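Local coordinates for protein RNA-directed RNA polymerase (Infectious pancreatic necrosis virus, PDB 3ZED) that probably copies the viral genome as an RNA-dependent RNA polymerase, joining ribonucleoside triphosphates into RNA, and occurs both free and covalently attached to the genomic RNA, at residues 81-86 against 225-230; 157-162 against 306-311; 207-212 against 426-431; 286-291 against 786-791; 634-639 against 672-677. One frame throughout, in Å; residues are numbered along the deposited sequence.

Contact 1. Residues 81-86 against 225-230; sequences RQMVED and INYTGD
The hydroxyl of Tyr227 donates a hydrogen bond to the carboxylate of Asp86, OH to OD2 2.8 Å, and the oxygen receives it on its anti lone pair, the one turned away from OD1. Carboxylate and phenol ring stand steeply to each other, their planes 80° apart, with Asp86 CG lying in the ring plane at the edge. The other oxygen of the same carboxylate takes a weak bond from Gln82, NE2 to OD1 3.3 Å, so that Asp86 links Tyr227 to Gln82, one helical turn earlier in its own segment. Met83 comes in over a face of the Tyr227 ring: its CG sits 4.0 Å from the ring centroid in a CH-pi contact, while SD lies obliquely beyond it, a Met-aromatic pair. The sulfur also rests on the CG2 branch of Ile225, SD to CG2 3.6 Å. The arrangement joins the short helix 81-85 to strand 225-226 and the residues after it, a surface packing of two peripheral elements of the polymerase chain. Tyr227 reaches the helix because its CG is anti to the backbone N (chi1 -168°). At the ring edge Gln82 CG approaches Tyr227 CD2 at 3.7 Å, the amide plane tilted 70° to the ring. On the face opposite Met83, Gly229 N lies over the ring centre; the NH groups of Thr228 and Gly229 bond to the carboxylate of Asp234.

Contact 2. Residues 157-162 against 306-311; sequences LQYGSG and GERYTQ
Leu157 and Tyr159 bury the most surface, followed by Arg308 and Tyr309, where strand 157-160 pairs antiparallel with the end of strand 299-310. Leu157, the first residue beyond helix 143-156, faces Thr310 in a non-hydrogen-bonded pair; the two side chains diverge, yet Leu157 CD2 comes within 3.9 Å of Thr310 OG1. Its carbonyl is taken by the amide of Gln311, NE2 to O 2.7 Å, in a nearly straight bond (168° at the hydrogen) that approaches from above the carbonyl plane while lying in the plane of the amide itself. Tyr159 and Arg308 form the next non-hydrogen-bonded pair and share one face of the sheet. With Tyr159 CG anti to its own backbone N (chi1 178°), the ring runs alongside the opposite strand; Arg308 CG meets its edge at CD1, 3.8 Å away, and CD1 lies over a face of the guanidinium, toward its rim. The flanking pairs Gln158-Tyr309 and Gly160-Glu307 are hydrogen-bonded in both directions. On the other face, the edge of the Tyr309 ring lies against Gly160 O, with CE2 3.3 Å from that oxygen. Tyr159 OH is hydrogen-bonded to Glu594, and Arg308 binds Tyr589 O and forms a salt bridge to Glu661. Helix 580-588 packs on Leu157 and Arg308, and the ladder is one pairing of a mixed sheet in which strand 299-310 also borders strands 320-323 and 456-459.

Contact 3. Residues 207-212 against 426-431; sequences INTPKH and GWTNED
Two irregular segments come closest at Thr209 and Gly426, whose CA atoms are 4.2 Å apart, and Thr209 CA makes a CA-H...O contact to Gly426 O at 3.4 Å. Trp427 is the centre of an inverse gamma turn that leads the chain out of helix 412-426, and this turn presents both the glycine carbonyl and the indole to the loop 207-212. Pro210 sets its ring against them. Its CG stands over the six-membered ring of Trp427, 3.6 Å from the centroid and only 6° off the normal, a CH-pi contact in which the two side chains cross at about a right angle; its CD meanwhile lies against Gly426 O. The indole NH is used on Val335 O, and Pro338 of helix 326-340 touches both the tryptophan and the proline. Ile207 has its CG1 placed between backbone N and carbonyl carbon (chi1 61°), and its CD1 methyl reaches Gly426 N at 3.6 Å. Arg435 binds the carbonyls of Pro210 and Lys211. The CG2 methyl of Thr209 lies between Gly426 O and Thr428 O, nearer the first, and a water donates to Thr428 O at 3.0 Å while making a weak bond to Thr209 OG1.

Contact 4. Residues 286-291 against 786-791; sequences GVKKTI and REALET
Ala788 meets helix 283-293 with its methyl group, CB lying 3.7 Å from Ile291 CG2 and 3.6 Å from the carbonyl oxygen of Lys288. The same CG2 branch of Ile291 also touches Leu789, at 3.6 Å from CD2, so that one methyl serves two residues of the facing helix. Above the apolar patch, Lys288 stretches out, extended as far as CE and bent only at chi4 (-94°), with its CG passing Ala788 CB at 4.0 Å. Its ammonium then reaches Glu787 in a salt bridge whose hydrogen bond is long and weak, NZ to OE1 3.3 Å; Glu784 O is a second, weak partner of the nitrogen. This is helix-on-helix packing near the end of helix 781-789, joining the C-terminal region of the model to helix 283-293 of the palm region. Consistent with the small alanine side chain, the CA atoms of Lys288 and Ala788 are 5.4 Å apart. One turn on, Thr292 OG1 is bonded to the carbonyls of both Lys288 and Ala788. The end of the C-terminal helix is held in turn by Arg63, which binds Leu789 O, and by the side chain of Thr791, whose OG1 donates to Glu787 O at 2.8 Å.

Contact 5. Residues 634-639 against 672-677; sequences MSLDKR and SEPLTN
Arg639 reaches segment 672-677 with its CG anti to the carbonyl carbon (chi1 -79°); the chain, extended from CG to NE, carries the guanidinium across, and the bend at chi4 (-89°) turns its face to the backbone at Pro674. The contact belongs to the thumb region of the polymerase and joins the long helix 625-645 to the loop that leads into helix 677-683. The proline nitrogen lies over the centre of the guanidinium, 3.8 Å above its plane, and Glu673 C and Pro674 CA cover the same face, so the group lies face-on over the Glu673-Pro674 peptide. The proline ring carries on along the arginine chain, with CG 4.1 Å from Arg639 CD. Leu636, one turn earlier on the helix, brings CD2 up to the same Pro674 CG, also at 4.1 Å, crossing the ring at about a right angle in a loose apolar touch at the surface. Polar anchoring comes mainly from beyond the two segments: NH2 binds Leu671 O and makes a salt bridge to Glu614, whose carboxylate also takes Ser635 OG and the backbone N of Leu675. NE, buried here, has no polar partner in the model. Across the contact, NH1 donates a weak, strongly bent bond to Ser672 O, 3.0 Å long with 122° at the hydrogen.

Overall arrangement
From the N terminus, the first segments of contacts 1, 2 and 3 all precede the first closure, at 225-230, where contact 1 joins helix 81-85 to strand 225-226 and the residues after it. Contact 4 opens next, at 286-291, and contact 2 then closes at 306-311, within the mixed sheet. Contact 3 closes at 426-431, after helix 412-426. Contacts 1, 2 and 3 thus cross one another, and contact 4 crosses both 2 and 3. Contact 5, within the thumb region, is nested inside the long loop that contact 4 closes by bringing the C-terminal helix back to the palm region. Contacts 4 and 5 lie on opposite sides of the chain's centre, their centres about 58 Å apart.

Contact 1. Residues 81-86 against 225-230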
# COMPACT_ATOMS: atom_id res chain seq x y z
N ARG B 81 16.12 25.92 15.17
CA ARG B 81 17.11 26.92 14.75
C ARG B 81 18.50 26.28 14.57
O ARG B 81 19.26 26.68 13.69
CB ARG B 81 17.17 28.07 15.75
N GLN B 82 18.80 25.27 15.40
CA GLN B 82 20.04 24.52 15.39
C GLN B 82 20.14 23.63 14.13
O GLN B 82 21.24 23.41 13.64
CB GLN B 82 20.14 23.68 16.67
CG GLN B 82 21.39 22.83 16.83
CD GLN B 82 22.52 23.53 17.53
OE1 GLN B 82 22.69 23.40 18.76
NE2 GLN B 82 23.43 24.03 16.72
N MET B 83 18.99 23.15 13.62
CA MET B 83 18.92 22.31 12.41
C MET B 83 19.21 23.13 11.15
O MET B 83 19.67 22.57 10.15
CB MET B 83 17.55 21.65 12.30
CG MET B 83 17.58 20.18 12.62
SD MET B 83 15.98 19.39 12.34
CE MET B 83 16.17 18.83 10.68
N VAL B 84 18.93 24.45 11.20
CA VAL B 84 19.15 25.38 10.09
C VAL B 84 20.65 25.67 9.97
O VAL B 84 21.23 25.46 8.90
CB VAL B 84 18.29 26.67 10.25
CG1 VAL B 84 18.61 27.69 9.16
CG2 VAL B 84 16.80 26.34 10.25
N GLU B 85 21.29 26.12 11.08
CA GLU B 85 22.71 26.48 11.15
C GLU B 85 23.66 25.27 10.93
O GLU B 85 24.81 25.48 10.54
CB GLU B 85 23.06 27.21 12.47
CG GLU B 85 22.84 26.42 13.75
CD GLU B 85 23.14 27.21 15.01
OE1 GLU B 85 24.34 27.37 15.35
OE2 GLU B 85 22.18 27.68 15.66
N ASP B 86 23.18 24.03 11.14
CA ASP B 86 23.98 22.82 10.94
C ASP B 86 23.79 22.25 9.52
O ASP B 86 24.44 21.26 9.16
CB ASP B 86 23.66 21.77 12.02
CG ASP B 86 24.19 22.08 13.41
OD1 ASP B 86 24.44 23.27 13.71
OD2 ASP B 86 24.29 21.13 14.23
N ILE B 225 11.07 16.05 16.46
CA ILE B 225 12.48 16.18 16.11
C ILE B 225 13.21 16.63 17.35
O ILE B 225 12.94 17.70 17.91
CB ILE B 225 12.78 17.11 14.90
CG1 ILE B 225 12.09 16.64 13.61
CG2 ILE B 225 14.31 17.22 14.69
CD1 ILE B 225 11.82 17.76 12.67
N ASN B 226 14.16 15.83 17.77
CA ASN B 226 15.00 16.13 18.90
C ASN B 226 16.42 16.34 18.36
O ASN B 226 17.14 15.37 18.15
CB ASN B 226 14.90 14.98 19.94
CG ASN B 226 15.84 15.05 21.13
OD1 ASN B 226 16.48 16.08 21.44
ND2 ASN B 226 15.92 13.94 21.84
N TYR B 227 16.77 17.62 18.04
CA TYR B 227 18.09 17.95 17.49
C TYR B 227 18.83 18.99 18.34
O TYR B 227 18.26 20.02 18.71
CB TYR B 227 18.00 18.45 16.02
CG TYR B 227 19.35 18.52 15.32
CD1 TYR B 227 19.93 17.39 14.75
CD2 TYR B 227 20.06 19.72 15.26
CE1 TYR B 227 21.18 17.45 14.14
CE2 TYR B 227 21.31 19.79 14.64
CZ TYR B 227 21.86 18.65 14.08
OH TYR B 227 23.09 18.70 13.46
N THR B 228 20.11 18.71 18.64
CA THR B 228 21.05 19.59 19.37
C THR B 228 22.45 19.51 18.75
O THR B 228 23.20 20.48 18.79
CB THR B 228 21.15 19.26 20.88
OG1 THR B 228 21.56 17.90 21.05
CG2 THR B 228 19.86 19.52 21.64
N GLY B 229 22.79 18.34 18.23
CA GLY B 229 24.09 18.03 17.65
C GLY B 229 24.62 16.71 18.15
O GLY B 229 25.22 15.95 17.39
N ASP B 230 24.37 16.42 19.44
CA ASP B 230 24.83 15.22 20.15
C ASP B 230 24.20 13.95 19.56
O ASP B 230 23.03 13.68 19.79
CB ASP B 230 24.52 15.36 21.66
CG ASP B 230 25.06 14.27 22.59
OD1 ASP B 230 25.76 13.35 22.10
OD2 ASP B 230 24.79 14.35 23.80

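Contact 2. Residues 157-162 against 306-311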
# COMPACT_ATOMS: atom_id res chain seq x y z
N LEU B 157 2.60 -6.02 -24.93
CA LEU B 157 2.74 -5.19 -23.74
C LEU B 157 3.61 -3.96 -24.00
O LEU B 157 4.28 -3.86 -25.02
CB LEU B 157 3.30 -5.99 -22.52
CG LEU B 157 2.60 -7.28 -22.09
CD1 LEU B 157 3.29 -7.91 -20.92
CD2 LEU B 157 1.10 -7.05 -21.77
N GLN B 158 3.59 -3.02 -23.06
CA GLN B 158 4.42 -1.84 -23.08
C GLN B 158 4.63 -1.34 -21.66
O GLN B 158 3.67 -1.04 -20.97
CB GLN B 158 3.80 -0.72 -23.96
CG GLN B 158 4.65 0.56 -24.02
CD GLN B 158 6.02 0.30 -24.60
OE1 GLN B 158 6.15 -0.07 -25.77
NE2 GLN B 158 7.06 0.44 -23.79
N TYR B 159 5.90 -1.26 -21.23
CA TYR B 159 6.19 -0.65 -19.95
C TYR B 159 6.20 0.86 -20.16
O TYR B 159 6.77 1.34 -21.15
CB TYR B 159 7.49 -1.14 -19.31
CG TYR B 159 7.76 -0.45 -17.99
CD1 TYR B 159 7.08 -0.81 -16.83
CD2 TYR B 159 8.61 0.66 -17.93
CE1 TYR B 159 7.27 -0.12 -15.63
CE2 TYR B 159 8.79 1.37 -16.74
CZ TYR B 159 8.13 0.96 -15.59
OH TYR B 159 8.34 1.63 -14.40
N GLY B 160 5.55 1.58 -19.26
CA GLY B 160 5.48 3.02 -19.35
C GLY B 160 4.42 3.64 -18.46
O GLY B 160 3.77 2.93 -17.70
N SER B 161 4.23 4.96 -18.59
CA SER B 161 3.32 5.75 -17.76
C SER B 161 2.01 6.11 -18.51
O SER B 161 1.36 7.11 -18.20
CB SER B 161 4.04 6.99 -17.24
OG SER B 161 4.69 7.69 -18.29
N GLY B 162 1.61 5.25 -19.45
CA GLY B 162 0.36 5.40 -20.20
C GLY B 162 0.11 6.72 -20.90
O GLY B 162 1.00 7.27 -21.55
N GLY B 306 3.65 3.86 -13.60
CA GLY B 306 4.51 3.12 -14.54
C GLY B 306 4.22 1.64 -14.39
O GLY B 306 4.35 1.09 -13.30
N GLU B 307 3.75 1.00 -15.46
CA GLU B 307 3.39 -0.42 -15.45
C GLU B 307 3.53 -1.05 -16.82
O GLU B 307 3.71 -0.34 -17.81
CB GLU B 307 1.93 -0.58 -14.99
CG GLU B 307 1.85 -0.99 -13.55
CD GLU B 307 0.48 -0.89 -12.92
OE1 GLU B 307 -0.52 -0.75 -13.67
OE2 GLU B 307 0.41 -0.99 -11.68
N ARG B 308 3.41 -2.38 -16.87
CA ARG B 308 3.45 -3.12 -18.11
C ARG B 308 2.00 -3.24 -18.57
O ARG B 308 1.26 -4.15 -18.17
CB ARG B 308 4.22 -4.46 -17.96
CG ARG B 308 5.74 -4.18 -17.83
CD ARG B 308 6.65 -5.28 -17.31
NE ARG B 308 6.72 -5.29 -15.86
CZ ARG B 308 7.80 -5.05 -15.13
NH1 ARG B 308 8.96 -4.79 -15.70
NH2 ARG B 308 7.72 -5.07 -13.81
N TYR B 309 1.57 -2.21 -19.32
CA TYR B 309 0.23 -2.09 -19.88
C TYR B 309 0.09 -2.85 -21.18
O TYR B 309 1.07 -3.09 -21.87
CB TYR B 309 -0.09 -0.61 -20.13
CG TYR B 309 -0.19 0.21 -18.86
CD1 TYR B 309 -1.25 0.04 -17.98
CD2 TYR B 309 0.77 1.17 -18.55
CE1 TYR B 309 -1.34 0.78 -16.80
CE2 TYR B 309 0.69 1.93 -17.38
CZ TYR B 309 -0.38 1.73 -16.52
OH TYR B 309 -0.50 2.46 -15.36
N THR B 310 -1.15 -3.21 -21.53
CA THR B 310 -1.48 -3.84 -22.81
C THR B 310 -1.47 -2.72 -23.84
O THR B 310 -2.12 -1.70 -23.62
CB THR B 310 -2.83 -4.58 -22.66
OG1 THR B 310 -2.58 -5.77 -21.92
CG2 THR B 310 -3.44 -4.96 -23.95
N GLN B 311 -0.70 -2.88 -24.95
CA GLN B 311 -0.62 -1.89 -26.04
C GLN B 311 -2.00 -1.53 -26.59
O GLN B 311 -2.31 -0.36 -26.75
CB GLN B 311 0.26 -2.39 -27.19
CG GLN B 311 1.75 -2.42 -26.86
CD GLN B 311 2.52 -3.06 -27.98
OE1 GLN B 311 2.11 -3.05 -29.14
NE2 GLN B 311 3.65 -3.63 -27.68

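Contact 3. Residues 207-212 against 426-431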
# COMPACT_ATOMS: atom_id res chain seq x y z
N ILE B 207 -2.75 -6.39 15.88
CA ILE B 207 -1.78 -5.31 16.06
C ILE B 207 -1.28 -5.27 17.50
O ILE B 207 -1.97 -5.69 18.43
CB ILE B 207 -2.32 -3.91 15.63
CG1 ILE B 207 -3.58 -3.47 16.45
CG2 ILE B 207 -2.52 -3.83 14.11
CD1 ILE B 207 -4.00 -1.99 16.37
N ASN B 208 -0.08 -4.71 17.68
CA ASN B 208 0.48 -4.42 18.99
C ASN B 208 0.39 -2.93 19.20
O ASN B 208 0.07 -2.19 18.26
CB ASN B 208 1.93 -4.91 19.10
CG ASN B 208 2.04 -6.38 19.28
OD1 ASN B 208 1.50 -6.94 20.24
ND2 ASN B 208 2.77 -7.02 18.38
N THR B 209 0.70 -2.47 20.42
CA THR B 209 0.71 -1.03 20.66
C THR B 209 2.02 -0.48 20.12
O THR B 209 2.99 -1.25 20.07
CB THR B 209 0.58 -0.72 22.18
OG1 THR B 209 1.79 -1.12 22.83
CG2 THR B 209 -0.67 -1.34 22.84
N PRO B 210 2.14 0.84 19.81
CA PRO B 210 3.48 1.38 19.49
C PRO B 210 4.42 1.18 20.69
O PRO B 210 3.94 1.01 21.82
CB PRO B 210 3.23 2.87 19.27
CG PRO B 210 1.75 2.98 18.98
CD PRO B 210 1.12 1.91 19.80
N LYS B 211 5.75 1.19 20.46
CA LYS B 211 6.74 1.08 21.54
C LYS B 211 6.45 2.10 22.65
O LYS B 211 5.95 3.19 22.34
CB LYS B 211 8.16 1.31 20.99
CG LYS B 211 8.68 0.20 20.11
CD LYS B 211 9.99 0.60 19.43
CE LYS B 211 11.04 -0.49 19.48
NZ LYS B 211 10.72 -1.65 18.61
N HIS B 212 6.74 1.77 23.92
CA HIS B 212 6.51 2.66 25.07
C HIS B 212 7.29 3.98 24.92
O HIS B 212 6.78 5.02 25.31
CB HIS B 212 6.88 1.95 26.39
CG HIS B 212 6.90 2.86 27.59
ND1 HIS B 212 5.72 3.28 28.20
CD2 HIS B 212 7.94 3.40 28.26
CE1 HIS B 212 6.09 4.06 29.20
NE2 HIS B 212 7.41 4.17 29.27
N GLY B 426 -4.32 0.09 19.35
CA GLY B 426 -2.92 0.47 19.20
C GLY B 426 -2.52 1.55 20.18
O GLY B 426 -1.77 1.30 21.13
N TRP B 427 -3.07 2.76 19.98
CA TRP B 427 -2.82 3.98 20.75
C TRP B 427 -3.52 3.95 22.10
O TRP B 427 -4.30 4.86 22.45
CB TRP B 427 -3.25 5.19 19.90
CG TRP B 427 -2.35 5.38 18.71
CD1 TRP B 427 -2.62 5.06 17.42
CD2 TRP B 427 -0.98 5.82 18.74
NE1 TRP B 427 -1.53 5.32 16.62
CE2 TRP B 427 -0.51 5.78 17.41
CE3 TRP B 427 -0.11 6.26 19.76
CZ2 TRP B 427 0.79 6.17 17.07
CZ3 TRP B 427 1.18 6.61 19.43
CH2 TRP B 427 1.62 6.59 18.09
N THR B 428 -3.21 2.91 22.89
CA THR B 428 -3.80 2.73 24.22
C THR B 428 -2.73 2.29 25.23
O THR B 428 -1.89 1.45 24.91
CB THR B 428 -4.99 1.72 24.15
OG1 THR B 428 -5.65 1.68 25.41
CG2 THR B 428 -4.56 0.30 23.75
N ASN B 429 -2.76 2.85 26.44
CA ASN B 429 -1.84 2.45 27.52
C ASN B 429 -2.37 1.16 28.16
O ASN B 429 -3.53 0.80 27.93
CB ASN B 429 -1.70 3.57 28.56
CG ASN B 429 -0.97 4.79 28.06
OD1 ASN B 429 0.17 4.70 27.58
ND2 ASN B 429 -1.58 5.96 28.21
N GLU B 430 -1.53 0.48 28.96
CA GLU B 430 -1.91 -0.77 29.64
C GLU B 430 -3.09 -0.56 30.61
O GLU B 430 -3.91 -1.46 30.75
CB GLU B 430 -0.71 -1.34 30.40
CG GLU B 430 0.47 -1.67 29.48
CD GLU B 430 1.73 -2.12 30.19
OE1 GLU B 430 2.22 -1.38 31.07
OE2 GLU B 430 2.22 -3.22 29.87
N ASP B 431 -3.19 0.62 31.24
CA ASP B 431 -4.30 0.90 32.15
C ASP B 431 -5.62 1.24 31.39
O ASP B 431 -6.66 1.40 32.02
CB ASP B 431 -3.94 2.04 33.15
CG ASP B 431 -3.69 3.42 32.54
OD1 ASP B 431 -3.75 3.55 31.29
OD2 ASP B 431 -3.42 4.36 33.31
O HOH W 1 1.09 1.30 24.91

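Contact 4. Residues 286-291 against 786-791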
# COMPACT_ATOMS: atom_id res chain seq x y z
N GLY B 286 -15.13 27.52 12.99
CA GLY B 286 -13.69 27.44 13.17
C GLY B 286 -13.06 26.28 12.46
O GLY B 286 -12.09 26.47 11.72
N VAL B 287 -13.59 25.05 12.67
CA VAL B 287 -13.07 23.82 12.05
C VAL B 287 -13.27 23.89 10.53
O VAL B 287 -12.32 23.60 9.79
CB VAL B 287 -13.70 22.54 12.69
CG1 VAL B 287 -13.50 21.30 11.82
CG2 VAL B 287 -13.16 22.31 14.09
N LYS B 288 -14.45 24.35 10.08
CA LYS B 288 -14.77 24.50 8.66
C LYS B 288 -13.84 25.50 7.95
O LYS B 288 -13.44 25.23 6.81
CB LYS B 288 -16.24 24.89 8.45
CG LYS B 288 -17.17 23.68 8.43
CD LYS B 288 -18.59 24.05 8.07
CE LYS B 288 -19.50 22.85 7.92
NZ LYS B 288 -19.59 22.39 6.50
N LYS B 289 -13.47 26.62 8.64
CA LYS B 289 -12.56 27.65 8.13
C LYS B 289 -11.16 27.07 7.93
O LYS B 289 -10.59 27.26 6.85
CB LYS B 289 -12.50 28.88 9.07
CG LYS B 289 -11.78 30.08 8.46
CD LYS B 289 -11.35 31.11 9.50
CE LYS B 289 -9.88 31.49 9.42
NZ LYS B 289 -9.55 32.20 8.16
N THR B 290 -10.62 26.35 8.94
CA THR B 290 -9.30 25.69 8.87
C THR B 290 -9.26 24.69 7.70
O THR B 290 -8.31 24.72 6.92
CB THR B 290 -9.00 25.00 10.21
OG1 THR B 290 -8.95 25.99 11.24
CG2 THR B 290 -7.68 24.20 10.19
N ILE B 291 -10.28 23.83 7.57
CA ILE B 291 -10.38 22.82 6.53
C ILE B 291 -10.42 23.48 5.11
O ILE B 291 -9.74 23.00 4.20
CB ILE B 291 -11.58 21.88 6.81
CG1 ILE B 291 -11.25 20.93 8.00
CG2 ILE B 291 -11.94 21.07 5.59
CD1 ILE B 291 -12.44 20.13 8.57
N ARG B 786 -15.95 17.22 3.99
CA ARG B 786 -16.04 17.20 2.53
C ARG B 786 -16.68 18.50 1.99
O ARG B 786 -16.15 19.07 1.03
CB ARG B 786 -16.81 15.96 2.07
CG ARG B 786 -16.76 15.73 0.57
CD ARG B 786 -18.13 15.53 -0.03
NE ARG B 786 -18.89 14.49 0.67
CZ ARG B 786 -20.19 14.56 0.92
NH1 ARG B 786 -20.90 15.62 0.52
NH2 ARG B 786 -20.80 13.58 1.57
N GLU B 787 -17.76 18.99 2.62
CA GLU B 787 -18.45 20.24 2.27
C GLU B 787 -17.49 21.44 2.30
O GLU B 787 -17.42 22.21 1.34
CB GLU B 787 -19.62 20.51 3.24
CG GLU B 787 -20.80 19.58 3.07
CD GLU B 787 -21.93 19.71 4.08
OE1 GLU B 787 -21.80 20.46 5.07
OE2 GLU B 787 -22.92 18.96 3.92
N ALA B 788 -16.76 21.60 3.42
CA ALA B 788 -15.79 22.66 3.66
C ALA B 788 -14.62 22.57 2.68
O ALA B 788 -14.14 23.61 2.21
CB ALA B 788 -15.28 22.59 5.09
N LEU B 789 -14.17 21.34 2.34
CA LEU B 789 -13.06 21.14 1.39
C LEU B 789 -13.44 21.63 -0.01
O LEU B 789 -12.58 22.17 -0.71
CB LEU B 789 -12.64 19.67 1.31
CG LEU B 789 -11.87 19.13 2.51
CD1 LEU B 789 -11.83 17.61 2.50
CD2 LEU B 789 -10.47 19.77 2.62
N GLU B 790 -14.74 21.48 -0.38
CA GLU B 790 -15.32 21.84 -1.68
C GLU B 790 -16.05 23.20 -1.66
O GLU B 790 -16.91 23.45 -2.52
CB GLU B 790 -16.28 20.75 -2.15
CG GLU B 790 -15.58 19.48 -2.60
CD GLU B 790 -16.39 18.20 -2.53
OE1 GLU B 790 -17.61 18.23 -2.80
OE2 GLU B 790 -15.77 17.15 -2.23
N THR B 791 -15.71 24.07 -0.69
CA THR B 791 -16.27 25.43 -0.57
C THR B 791 -15.41 26.41 -1.40
O THR B 791 -14.18 26.31 -1.39
CB THR B 791 -16.36 25.83 0.92
OG1 THR B 791 -17.32 25.00 1.56
CG2 THR B 791 -16.77 27.28 1.13

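Contact 5. Residues 634-639 against 672-677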
# COMPACT_ATOMS: atom_id res chain seq x y z
N MET B 634 23.79 -13.72 -20.63
CA MET B 634 23.71 -12.26 -20.60
C MET B 634 24.42 -11.69 -19.38
O MET B 634 25.15 -10.71 -19.51
CB MET B 634 22.25 -11.81 -20.63
CG MET B 634 21.61 -11.94 -21.99
SD MET B 634 21.95 -10.51 -23.04
CE MET B 634 23.38 -11.06 -23.91
N SER B 635 24.22 -12.32 -18.21
CA SER B 635 24.82 -11.91 -16.94
C SER B 635 26.36 -12.05 -16.96
O SER B 635 27.05 -11.14 -16.50
CB SER B 635 24.23 -12.71 -15.79
OG SER B 635 25.06 -12.60 -14.65
N LEU B 636 26.88 -13.16 -17.50
CA LEU B 636 28.32 -13.40 -17.56
C LEU B 636 28.98 -12.53 -18.65
O LEU B 636 30.07 -12.01 -18.42
CB LEU B 636 28.65 -14.89 -17.76
CG LEU B 636 28.29 -15.85 -16.58
CD1 LEU B 636 28.51 -17.31 -16.96
CD2 LEU B 636 29.11 -15.53 -15.32
N ASP B 637 28.29 -12.32 -19.80
CA ASP B 637 28.79 -11.47 -20.88
C ASP B 637 28.87 -10.01 -20.42
O ASP B 637 29.84 -9.33 -20.74
CB ASP B 637 27.92 -11.60 -22.14
CG ASP B 637 28.50 -10.94 -23.38
OD1 ASP B 637 29.53 -11.45 -23.90
OD2 ASP B 637 27.90 -9.95 -23.87
N LYS B 638 27.87 -9.53 -19.63
CA LYS B 638 27.85 -8.17 -19.08
C LYS B 638 28.97 -8.00 -18.05
O LYS B 638 29.57 -6.93 -17.98
CB LYS B 638 26.49 -7.83 -18.43
CG LYS B 638 25.29 -7.71 -19.38
CD LYS B 638 25.25 -6.44 -20.21
CE LYS B 638 24.26 -6.60 -21.33
NZ LYS B 638 24.68 -5.86 -22.55
N ARG B 639 29.25 -9.06 -17.25
CA ARG B 639 30.31 -9.08 -16.25
C ARG B 639 31.69 -9.06 -16.91
O ARG B 639 32.62 -8.46 -16.36
CB ARG B 639 30.17 -10.31 -15.35
CG ARG B 639 29.11 -10.20 -14.26
CD ARG B 639 29.15 -11.44 -13.39
NE ARG B 639 27.97 -11.55 -12.53
CZ ARG B 639 27.87 -11.04 -11.32
NH1 ARG B 639 28.88 -10.36 -10.78
NH2 ARG B 639 26.76 -11.19 -10.62
N SER B 672 27.65 -9.40 -6.24
CA SER B 672 29.04 -9.16 -6.65
C SER B 672 29.66 -10.41 -7.27
O SER B 672 30.44 -10.31 -8.22
CB SER B 672 29.88 -8.66 -5.48
OG SER B 672 29.90 -9.59 -4.41
N GLU B 673 29.26 -11.60 -6.76
CA GLU B 673 29.69 -12.88 -7.33
C GLU B 673 28.52 -13.47 -8.13
O GLU B 673 27.36 -13.26 -7.75
CB GLU B 673 30.20 -13.85 -6.26
CG GLU B 673 31.66 -13.60 -5.85
CD GLU B 673 32.69 -13.62 -6.97
OE1 GLU B 673 32.83 -14.67 -7.64
OE2 GLU B 673 33.36 -12.58 -7.18
N PRO B 674 28.77 -14.15 -9.28
CA PRO B 674 27.65 -14.70 -10.06
C PRO B 674 26.79 -15.67 -9.27
O PRO B 674 27.28 -16.34 -8.34
CB PRO B 674 28.33 -15.43 -11.23
CG PRO B 674 29.71 -14.88 -11.28
CD PRO B 674 30.07 -14.49 -9.89
N LEU B 675 25.50 -15.72 -9.60
CA LEU B 675 24.50 -16.60 -8.99
C LEU B 675 24.93 -18.09 -9.15
O LEU B 675 25.32 -18.50 -10.25
CB LEU B 675 23.15 -16.36 -9.70
CG LEU B 675 21.89 -16.93 -9.08
CD1 LEU B 675 20.70 -16.13 -9.53
CD2 LEU B 675 21.67 -18.39 -9.47
N THR B 676 24.84 -18.86 -8.07
CA THR B 676 25.14 -20.30 -8.05
C THR B 676 24.01 -20.99 -7.30
O THR B 676 23.13 -20.31 -6.75
CB THR B 676 26.51 -20.62 -7.41
OG1 THR B 676 26.51 -20.20 -6.05
CG2 THR B 676 27.70 -20.03 -8.18
N ASN B 677 24.06 -22.33 -7.20
CA ASN B 677 23.06 -23.06 -6.42
C ASN B 677 23.07 -22.61 -4.93
O ASN B 677 22.01 -22.59 -4.32
CB ASN B 677 23.28 -24.57 -6.52
CG ASN B 677 22.15 -25.33 -5.91
OD1 ASN B 677 21.02 -25.27 -6.37
ND2 ASN B 677 22.41 -25.95 -4.78